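Local atomic coordinates of uncharacterized protein (Kutzneria albida DSM 43870, PDB entry 5M6Q), a protein that probably acts as a microbial transglutaminase, transferring the gamma-glutamyl group of protein glutamines onto amines and so cross-linking proteins. Residues N64-S69 and V157-Y162; S128-S133 and Q210-Q215. All coordinates share one frame; numbering follows the deposited sequence.

Contact 1 of 2, residues N64-S69 and V157-Y162; sequences NLSFGS and VDMSTY
Ser66 of the edge strand 66-67 and Val157 of a long loop meet at the rim of the antiparallel sheet, where the loop adds backbone bonds to the strand. Val157 N donates to Ser66 O over 2.7 Å in a perfectly straight bond (180° at the hydrogen), although the donor lies 31° out of the carbonyl plane. It is the one backbone bond between 64-69 and 157-162; just upstream in the loop, Asp155 adds a second, to Gly68. A water continues the seam: it accepts from Ser66 N at 2.9 Å and also lies within hydrogen-bonding distance of Val157 O (2.6 Å) and Asn64 O. On its other edge the strand is hydrogen-bonded to strand 214-223, through Leu65 with Val219 and Phe67 with Phe217. Val157 sets CG1 anti to its backbone N (chi1 169°), which leaves CG2 beside that N and brings it to 3.8 Å from Gly68 N. Further along, Met159 CG lies against Ser66, 3.7 Å from OG and 3.8 Å from CB; that hydroxyl is hydrogen-bonded to Leu63 O and Thr218 OG1, so methionine meets it by packing alone. Beyond, the loop stiffens itself: Asp158 OD1 accepts Ser160 N, which makes an Asx turn, and also Ser160 OG, from the same face of its carboxylate, while Tyr162 N to Met159 O (3.0 Å) closes a type I turn.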
loop_
_atom_site.group_PDB
_atom_site.type_symbol
_atom_site.label_atom_id
_atom_site.label_comp_id
_atom_site.label_asym_id
_atom_site.label_seq_id
_atom_site.Cartn_x
_atom_site.Cartn_y
_atom_site.Cartn_z
ATOM N N ASN A 64 -6.874 -2.729 -5.843
ATOM C CA ASN A 64 -7.618 -2.229 -7.008
ATOM C C ASN A 64 -6.796 -1.378 -7.964
ATOM O O ASN A 64 -6.956 -1.452 -9.179
ATOM C CB ASN A 64 -8.814 -1.368 -6.553
ATOM C CG ASN A 64 -9.694 -2.063 -5.550
ATOM O OD1 ASN A 64 -10.004 -1.509 -4.492
ATOM N ND2 ASN A 64 -10.126 -3.274 -5.881
ATOM N N LEU A 65 -5.977 -0.512 -7.385
ATOM C CA LEU A 65 -5.241 0.499 -8.130
ATOM C C LEU A 65 -3.760 0.255 -7.935
ATOM O O LEU A 65 -3.106 0.962 -7.161
ATOM C CB LEU A 65 -5.615 1.913 -7.669
ATOM C CG LEU A 65 -7.058 2.406 -7.839
ATOM C CD1 LEU A 65 -7.159 3.842 -7.334
ATOM C CD2 LEU A 65 -7.579 2.293 -9.301
ATOM N N SER A 66 -3.246 -0.752 -8.641
ATOM C CA SER A 66 -1.850 -1.183 -8.512
ATOM C C SER A 66 -1.083 -0.896 -9.791
ATOM O O SER A 66 -1.589 -1.143 -10.880
ATOM C CB SER A 66 -1.759 -2.679 -8.191
ATOM O OG SER A 66 -2.286 -2.962 -6.910
ATOM N N PHE A 67 0.160 -0.440 -9.656
ATOM C CA PHE A 67 0.933 -0.008 -10.820
ATOM C C PHE A 67 2.378 -0.526 -10.793
ATOM O O PHE A 67 2.930 -0.785 -9.728
ATOM C CB PHE A 67 0.899 1.528 -10.907
ATOM C CG PHE A 67 -0.487 2.086 -10.856
ATOM C CD1 PHE A 67 -1.284 2.094 -11.993
ATOM C CD2 PHE A 67 -1.017 2.566 -9.677
ATOM C CE1 PHE A 67 -2.569 2.592 -11.951
ATOM C CE2 PHE A 67 -2.309 3.055 -9.633
ATOM C CZ PHE A 67 -3.083 3.071 -10.765
ATOM N N GLY A 68 2.972 -0.677 -11.978
ATOM C CA GLY A 68 4.326 -1.183 -12.113
ATOM C C GLY A 68 5.394 -0.221 -11.608
ATOM O O GLY A 68 6.493 -0.639 -11.251
ATOM N N SER A 69 5.092 1.070 -11.564
ATOM C CA SER A 69 6.102 2.018 -11.098
ATOM C C SER A 69 5.565 3.015 -10.073
ATOM O O SER A 69 4.397 3.397 -10.104
ATOM C CB SER A 69 6.714 2.767 -12.284
ATOM O OG SER A 69 5.854 3.793 -12.731
ATOM N N VAL A 157 -1.380 -2.650 -13.151
ATOM C CA VAL A 157 -1.198 -4.081 -13.045
ATOM C C VAL A 157 -2.522 -4.700 -12.643
ATOM O O VAL A 157 -3.143 -4.273 -11.671
ATOM C CB VAL A 157 -0.087 -4.432 -12.045
ATOM C CG1 VAL A 157 -0.103 -5.923 -11.739
ATOM C CG2 VAL A 157 1.253 -3.998 -12.588
ATOM N N ASP A 158 -2.961 -5.688 -13.414
ATOM C CA ASP A 158 -4.189 -6.392 -13.114
ATOM C C ASP A 158 -3.947 -7.350 -11.950
ATOM O O ASP A 158 -3.240 -8.334 -12.106
ATOM C CB ASP A 158 -4.675 -7.159 -14.346
ATOM C CG ASP A 158 -6.104 -7.695 -14.187
ATOM O OD1 ASP A 158 -6.623 -7.731 -13.054
ATOM O OD2 ASP A 158 -6.709 -8.084 -15.209
ATOM N N MET A 159 -4.565 -7.088 -10.804
ATOM C CA MET A 159 -4.357 -7.931 -9.631
ATOM C C MET A 159 -5.519 -8.883 -9.341
ATOM O O MET A 159 -5.526 -9.554 -8.311
ATOM C CB MET A 159 -4.100 -7.067 -8.390
ATOM C CG MET A 159 -2.782 -6.293 -8.414
ATOM S SD MET A 159 -1.300 -7.326 -8.422
ATOM C CE MET A 159 -1.312 -8.117 -6.796
ATOM N N SER A 160 -6.485 -8.974 -10.248
ATOM C CA SER A 160 -7.690 -9.746 -9.939
ATOM C C SER A 160 -7.422 -11.246 -9.779
ATOM O O SER A 160 -8.162 -11.922 -9.079
ATOM C CB SER A 160 -8.756 -9.520 -11.006
ATOM O OG SER A 160 -8.303 -9.955 -12.260
ATOM N N THR A 161 -6.366 -11.763 -10.404
ATOM C CA THR A 161 -6.031 -13.186 -10.275
ATOM C C THR A 161 -5.240 -13.509 -9.017
ATOM O O THR A 161 -4.957 -14.682 -8.750
ATOM C CB THR A 161 -5.186 -13.703 -11.453
ATOM O OG1 THR A 161 -4.005 -12.902 -11.575
ATOM C CG2 THR A 161 -5.977 -13.688 -12.751
ATOM N N TYR A 162 -4.868 -12.482 -8.254
ATOM C CA TYR A 162 -3.970 -12.683 -7.128
ATOM C C TYR A 162 -4.644 -13.426 -5.968
ATOM O O TYR A 162 -5.742 -13.074 -5.555
ATOM C CB TYR A 162 -3.413 -11.337 -6.656
ATOM C CG TYR A 162 -2.438 -11.504 -5.537
ATOM C CD1 TYR A 162 -1.180 -12.064 -5.765
ATOM C CD2 TYR A 162 -2.776 -11.141 -4.246
ATOM C CE1 TYR A 162 -0.287 -12.253 -4.734
ATOM C CE2 TYR A 162 -1.892 -11.308 -3.216
ATOM C CZ TYR A 162 -0.642 -11.861 -3.467
ATOM O OH TYR A 162 0.240 -12.028 -2.436
HETATM O O HOH W 1 -4.676 -2.483 -10.477
#

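Contact 2 of 2, residues S128-S133 and Q210-Q215; sequences SKRFYS and QDFDEQ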
loop_
_atom_site.group_PDB
_atom_site.type_symbol
_atom_site.label_atom_id
_atom_site.label_comp_id
_atom_site.label_asym_id
_atom_site.label_seq_id
_atom_site.Cartn_x
_atom_site.Cartn_y
_atom_site.Cartn_z
ATOM N N SER A 128 3.579 -0.278 -1.251
ATOM C CA SER A 128 4.169 -1.140 -2.248
ATOM C C SER A 128 4.081 -2.569 -1.791
ATOM O O SER A 128 4.445 -2.899 -0.658
ATOM C CB SER A 128 5.629 -0.779 -2.499
ATOM O OG SER A 128 6.158 -1.653 -3.477
ATOM N N LYS A 129 3.625 -3.424 -2.687
ATOM C CA LYS A 129 3.465 -4.818 -2.367
ATOM C C LYS A 129 4.391 -5.664 -3.222
ATOM O O LYS A 129 4.466 -5.497 -4.437
ATOM C CB LYS A 129 2.006 -5.250 -2.568
ATOM C CG LYS A 129 1.758 -6.725 -2.354
ATOM C CD LYS A 129 0.358 -7.100 -2.893
ATOM C CE LYS A 129 0.110 -8.585 -2.822
ATOM N NZ LYS A 129 0.215 -9.123 -1.420
ATOM N N ARG A 130 5.091 -6.577 -2.568
ATOM C CA ARG A 130 5.932 -7.537 -3.246
ATOM C C ARG A 130 5.302 -8.916 -3.093
ATOM O O ARG A 130 4.799 -9.274 -2.020
ATOM C CB ARG A 130 7.355 -7.522 -2.676
ATOM C CG ARG A 130 8.011 -6.136 -2.659
ATOM C CD ARG A 130 9.496 -6.209 -2.293
ATOM N NE ARG A 130 10.262 -7.061 -3.208
ATOM C CZ ARG A 130 11.564 -7.321 -3.089
ATOM N NH1 ARG A 130 12.271 -6.778 -2.102
ATOM N NH2 ARG A 130 12.166 -8.119 -3.961
ATOM N N PHE A 131 5.323 -9.684 -4.165
ATOM C CA PHE A 131 4.640 -10.967 -4.175
ATOM C C PHE A 131 5.229 -11.902 -5.226
ATOM O O PHE A 131 6.170 -11.552 -5.942
ATOM C CB PHE A 131 3.132 -10.760 -4.402
ATOM C CG PHE A 131 2.785 -10.106 -5.725
ATOM C CD1 PHE A 131 2.907 -8.730 -5.896
ATOM C CD2 PHE A 131 2.299 -10.869 -6.784
ATOM C CE1 PHE A 131 2.564 -8.124 -7.095
ATOM C CE2 PHE A 131 1.950 -10.265 -8.004
ATOM C CZ PHE A 131 2.086 -8.893 -8.159
ATOM N N TYR A 132 4.680 -13.108 -5.290
ATOM C CA TYR A 132 5.141 -14.143 -6.202
ATOM C C TYR A 132 4.140 -14.276 -7.349
ATOM O O TYR A 132 2.931 -14.279 -7.133
ATOM C CB TYR A 132 5.303 -15.463 -5.440
ATOM C CG TYR A 132 5.846 -16.636 -6.227
ATOM C CD1 TYR A 132 7.017 -16.542 -6.954
ATOM C CD2 TYR A 132 5.189 -17.852 -6.204
ATOM C CE1 TYR A 132 7.515 -17.640 -7.651
ATOM C CE2 TYR A 132 5.674 -18.948 -6.881
ATOM C CZ TYR A 132 6.830 -18.844 -7.599
ATOM O OH TYR A 132 7.278 -19.956 -8.274
ATOM N N SER A 133 4.654 -14.378 -8.566
ATOM C CA SER A 133 3.828 -14.328 -9.768
ATOM C C SER A 133 3.042 -15.602 -10.000
ATOM O O SER A 133 1.955 -15.560 -10.565
ATOM C CB SER A 133 4.692 -14.050 -10.995
ATOM O OG SER A 133 5.634 -15.080 -11.169
ATOM N N GLN A 210 14.631 -14.091 -2.894
ATOM C CA GLN A 210 14.129 -15.343 -3.453
ATOM C C GLN A 210 12.604 -15.432 -3.329
ATOM O O GLN A 210 11.967 -16.138 -4.092
ATOM C CB GLN A 210 14.772 -16.555 -2.756
ATOM C CG GLN A 210 16.258 -16.812 -3.086
ATOM C CD GLN A 210 16.514 -17.033 -4.571
ATOM O OE1 GLN A 210 15.738 -17.694 -5.262
ATOM N NE2 GLN A 210 17.603 -16.470 -5.067
ATOM N N ASP A 211 12.039 -14.748 -2.339
ATOM C CA ASP A 211 10.612 -14.848 -2.034
ATOM C C ASP A 211 9.735 -14.327 -3.163
ATOM O O ASP A 211 8.669 -14.879 -3.432
ATOM C CB ASP A 211 10.260 -14.059 -0.757
ATOM C CG ASP A 211 11.135 -14.417 0.427
ATOM O OD1 ASP A 211 12.346 -14.083 0.419
ATOM O OD2 ASP A 211 10.599 -15.003 1.386
ATOM N N PHE A 212 10.183 -13.250 -3.806
ATOM C CA PHE A 212 9.312 -12.424 -4.641
ATOM C C PHE A 212 9.851 -12.165 -6.045
ATOM O O PHE A 212 11.036 -11.931 -6.204
ATOM C CB PHE A 212 9.095 -11.065 -3.978
ATOM C CG PHE A 212 8.778 -11.139 -2.520
ATOM C CD1 PHE A 212 7.696 -11.897 -2.071
ATOM C CD2 PHE A 212 9.540 -10.425 -1.601
ATOM C CE1 PHE A 212 7.402 -11.972 -0.725
ATOM C CE2 PHE A 212 9.248 -10.472 -0.247
ATOM C CZ PHE A 212 8.179 -11.250 0.198
ATOM N N ASP A 213 8.989 -12.141 -7.059
ATOM C CA ASP A 213 9.469 -11.706 -8.373
ATOM C C ASP A 213 8.617 -10.581 -8.973
ATOM O O ASP A 213 8.829 -10.164 -10.113
ATOM C CB ASP A 213 9.567 -12.893 -9.344
ATOM C CG ASP A 213 8.237 -13.590 -9.589
ATOM O OD1 ASP A 213 7.267 -13.384 -8.826
ATOM O OD2 ASP A 213 8.166 -14.370 -10.566
ATOM N N GLU A 214 7.690 -10.076 -8.181
ATOM C CA GLU A 214 6.816 -8.977 -8.578
ATOM C C GLU A 214 6.756 -7.910 -7.498
ATOM O O GLU A 214 6.800 -8.214 -6.311
ATOM C CB GLU A 214 5.382 -9.471 -8.855
ATOM C CG GLU A 214 5.251 -10.474 -9.992
ATOM C CD GLU A 214 5.573 -9.898 -11.379
ATOM O OE1 GLU A 214 5.624 -8.645 -11.554
ATOM O OE2 GLU A 214 5.775 -10.721 -12.307
ATOM N N GLN A 215 6.644 -6.661 -7.930
ATOM C CA GLN A 215 6.441 -5.544 -7.031
ATOM C C GLN A 215 5.511 -4.556 -7.708
ATOM O O GLN A 215 5.694 -4.239 -8.881
ATOM C CB GLN A 215 7.771 -4.877 -6.665
ATOM C CG GLN A 215 7.603 -3.698 -5.710
ATOM C CD GLN A 215 8.926 -3.246 -5.111
ATOM O OE1 GLN A 215 9.952 -3.878 -5.319
ATOM N NE2 GLN A 215 8.903 -2.152 -4.360
HETATM O O HOH W 2 9.565 -8.310 -5.674
#
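The backbones pair antiparallel, Arg130 opposite Gln215 as a non-hydrogen-bonded pair and Phe131 opposite Glu214 as a hydrogen-bonded one, until a classic beta bulge lets Asp213 and Glu214 both face Phe131. Phe131 O then takes two donors, Glu214 N and Asp213 N, each at 3.1 Å and from opposite faces of its carbonyl plane. The bulge is followed by a two-pronged grip on Ser133: Asp213 uses the syn lone pair of OD1 for Ser133 N (2.8 Å) and that of OD2 for Ser133 OG (2.7 Å). Asp213 reaches there with CG between its backbone N and carbonyl carbon (chi1 61°). On the Phe131 face, Glu214 CB sits over the ring as a CH-pi contact, 3.5 Å from the centroid and 15° off the normal, while its carboxylate continues to a salt bridge with Arg149. On the other face Arg130 CB lies over the Phe212 ring, 4.1 Å from its centroid, and Asp211 CB covers the opposite side. Gln215, extended beyond CG, crosses the Arg130 chain obliquely, its CD 3.9 Å from Arg130 CG, and donates NE2 to Ser128 OG at 2.9 Å; NE2 is also hydrogen-bonded to Ser206 OG. Replacing Gln215 with an alanine would probably leave Ser128 OG and Ser206 OG without this amide partner and uncover the flank of the Arg130 chain. Strand 122-131 is also bonded to strand 174-179 on its far side, Arg130 NH1 reaches the carbonyls of Tyr205 and Arg207, and helix 141-146 lies against Ser133 and Asp213.

Overall arrangement
The centres of the two contacts lie about 12 Å apart, and both reach the same antiparallel sheet, in which strand 214-223 runs between strands 122-131 and 66-67. Their segments alternate along the chain, in the order 64-69, 128-133, 157-162, 210-215, so the two pairings cross along the chain. Residues 157-162 bridge them directly: the Tyr162 OH is 3.1 Å from Lys129 NZ, a probable hydrogen bond, and Met159 SD packs 3.7 Å from Phe131 CZ. Contact 1 joins a loop to the edge strand, and contact 2 joins the start of strand 214-223 to the end of strand 122-131. Both border bound MES, probably from the crystallisation liquor, through Asn64 and Tyr132 respectively.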